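Local coordinates for protein (CD58) (Homo sapiens, PDB 1CCZ), which binds CD2 and, as a glycoprotein of the immunoglobulin superfamily, probably mediates adhesion between cells, at residues 123-128 and 149-154. Numbering follows the deposited sequence.
Sequences KLYQGK and PFKCKA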
loop_
_atom_site.group_PDB
_atom_site.type_symbol
_atom_site.label_atom_id
_atom_site.label_comp_id
_atom_site.label_asym_id
_atom_site.label_seq_id
_atom_site.Cartn_x
_atom_site.Cartn_y
_atom_site.Cartn_z
ATOM N N LYS A 123 15.534 -1.714 5.249
ATOM C CA LYS A 123 16.110 -2.908 5.856
ATOM C C LYS A 123 17.542 -3.051 5.353
ATOM O O LYS A 123 17.786 -2.950 4.150
ATOM C CB LYS A 123 15.289 -4.118 5.459
ATOM C CG LYS A 123 13.856 -4.003 5.891
ATOM C CD LYS A 123 13.077 -5.162 5.354
ATOM C CE LYS A 123 12.505 -5.990 6.482
ATOM N NZ LYS A 123 11.036 -5.727 6.702
ATOM N N LEU A 124 18.490 -3.266 6.264
ATOM C CA LEU A 124 19.890 -3.388 5.874
ATOM C C LEU A 124 20.441 -4.796 6.069
ATOM O O LEU A 124 20.175 -5.449 7.086
ATOM C CB LEU A 124 20.734 -2.394 6.660
ATOM C CG LEU A 124 22.202 -2.257 6.264
ATOM C CD1 LEU A 124 22.334 -1.645 4.890
ATOM C CD2 LEU A 124 22.906 -1.398 7.300
ATOM N N TYR A 125 21.207 -5.254 5.079
ATOM C CA TYR A 125 21.837 -6.577 5.102
ATOM C C TYR A 125 23.313 -6.491 4.724
ATOM O O TYR A 125 23.716 -5.618 3.964
ATOM C CB TYR A 125 21.151 -7.515 4.111
ATOM C CG TYR A 125 19.656 -7.573 4.252
ATOM C CD1 TYR A 125 18.845 -6.574 3.709
ATOM C CD2 TYR A 125 19.041 -8.646 4.900
ATOM C CE1 TYR A 125 17.446 -6.647 3.799
ATOM C CE2 TYR A 125 17.649 -8.732 5.003
ATOM C CZ TYR A 125 16.861 -7.731 4.445
ATOM O OH TYR A 125 15.495 -7.826 4.511
ATOM N N GLN A 126 24.128 -7.371 5.289
ATOM C CA GLN A 126 25.546 -7.425 4.929
ATOM C C GLN A 126 25.768 -8.913 4.826
ATOM O O GLN A 126 25.660 -9.634 5.819
ATOM C CB GLN A 126 26.469 -6.837 5.982
ATOM C CG GLN A 126 27.923 -7.097 5.625
ATOM C CD GLN A 126 28.868 -6.257 6.425
ATOM O OE1 GLN A 126 28.689 -6.091 7.629
ATOM N NE2 GLN A 126 29.887 -5.712 5.772
ATOM N N GLY A 127 26.054 -9.381 3.618
ATOM C CA GLY A 127 26.201 -10.804 3.434
ATOM C C GLY A 127 24.789 -11.348 3.546
ATOM O O GLY A 127 23.836 -10.750 3.029
ATOM N N LYS A 128 24.639 -12.466 4.238
ATOM C CA LYS A 128 23.327 -13.078 4.403
ATOM C C LYS A 128 22.728 -12.711 5.773
ATOM O O LYS A 128 21.880 -13.422 6.327
ATOM C CB LYS A 128 23.459 -14.612 4.253
ATOM C CG LYS A 128 23.969 -15.373 5.512
ATOM C CD LYS A 128 24.418 -16.821 5.190
ATOM C CE LYS A 128 23.386 -17.873 5.620
ATOM N NZ LYS A 128 23.616 -18.381 7.007
ATOM N N PRO A 149 29.368 -7.000 0.748
ATOM C CA PRO A 149 28.731 -5.724 0.409
ATOM C C PRO A 149 27.465 -5.537 1.249
ATOM O O PRO A 149 26.994 -6.467 1.894
ATOM C CB PRO A 149 28.411 -5.854 -1.081
ATOM C CG PRO A 149 28.414 -7.310 -1.360
ATOM C CD PRO A 149 29.310 -7.974 -0.355
ATOM N N PHE A 150 26.926 -4.323 1.249
ATOM C CA PHE A 150 25.707 -4.036 1.990
ATOM C C PHE A 150 24.518 -3.985 1.043
ATOM O O PHE A 150 24.637 -3.515 -0.090
ATOM C CB PHE A 150 25.831 -2.696 2.686
ATOM C CG PHE A 150 26.744 -2.721 3.856
ATOM C CD1 PHE A 150 26.284 -3.138 5.097
ATOM C CD2 PHE A 150 28.072 -2.328 3.720
ATOM C CE1 PHE A 150 27.133 -3.165 6.198
ATOM C CE2 PHE A 150 28.939 -2.349 4.818
ATOM C CZ PHE A 150 28.464 -2.771 6.061
ATOM N N LYS A 151 23.379 -4.484 1.495
ATOM C CA LYS A 151 22.180 -4.427 0.689
ATOM C C LYS A 151 21.166 -3.682 1.527
ATOM O O LYS A 151 20.980 -3.975 2.720
ATOM C CB LYS A 151 21.637 -5.804 0.372
ATOM C CG LYS A 151 20.294 -5.779 -0.334
ATOM C CD LYS A 151 19.990 -7.168 -0.848
ATOM C CE LYS A 151 18.604 -7.260 -1.449
ATOM N NZ LYS A 151 17.596 -7.769 -0.474
ATOM N N CYS A 152 20.545 -2.685 0.912
ATOM C CA CYS A 152 19.520 -1.913 1.585
ATOM C C CYS A 152 18.251 -2.078 0.800
ATOM O O CYS A 152 18.232 -1.926 -0.424
ATOM C CB CYS A 152 19.886 -0.449 1.651
ATOM S SG CYS A 152 18.635 0.454 2.600
ATOM N N LYS A 153 17.188 -2.421 1.500
ATOM C CA LYS A 153 15.912 -2.615 0.858
ATOM C C LYS A 153 14.894 -1.613 1.396
ATOM O O LYS A 153 14.809 -1.384 2.599
ATOM C CB LYS A 153 15.442 -4.031 1.124
ATOM C CG LYS A 153 14.119 -4.351 0.521
ATOM C CD LYS A 153 13.611 -5.678 1.047
ATOM C CE LYS A 153 14.618 -6.789 0.782
ATOM N NZ LYS A 153 13.962 -8.133 0.884
ATOM N N ALA A 154 14.160 -0.970 0.498
ATOM C CA ALA A 154 13.101 -0.049 0.917
ATOM C C ALA A 154 11.819 -0.826 0.624
ATOM O O ALA A 154 11.615 -1.320 -0.490
ATOM C CB ALA A 154 13.132 1.229 0.107
HETATM O O HOH W 1 25.634 -8.627 0.821
#
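Gln126 lays its side chain across one face of the Phe150 ring, with Gln126 CG over the face and Gln126 NE2 coming to 3.3 Å from Phe150 CZ. Gln126 CG stands anti to the backbone N (chi1 of Gln126 172°) and the chain runs on extended, which carries the amide over the far end of the ring, the two planes 31° apart. That approach is packing; the hydrogen bonds of NE2 go to Asn145 O and Ala148 O, which hold the amide in place. Leu124 and Cys152 lie on the same face of the sheet as Gln126 and Phe150; Leu124 CD1 is 4.2 Å from Phe150 CD1, and the disulfide of Cys152 to Cys112 ties this side across the immunoglobulin sandwich.

Strands 121-126 and 150-156 are the central antiparallel pair of the C2-set domain's four-stranded sheet. Lys123 with Lys153 and Tyr125 with Lys151 are each closed by two N-H...O bonds, Lys123 N to Lys153 O at 2.8 Å and Lys151 N to Tyr125 O at 2.7 Å among them. Where the ladder ends, a water accepts from Gly127 N (2.9 Å) and donates to Pro149 O.

On the partly exposed face, Lys151 NZ sits 4.9 Å from the Tyr125 ring centroid, 29° off the normal: an off-centre cation-pi contact. Buried Leu124, Phe150 and Cys152, edged by the Gln126 amide, thus back a lysine-rich face where Glu121 probably offsets the charge of Lys123, and the Tyr125 ring weakly that of Lys151.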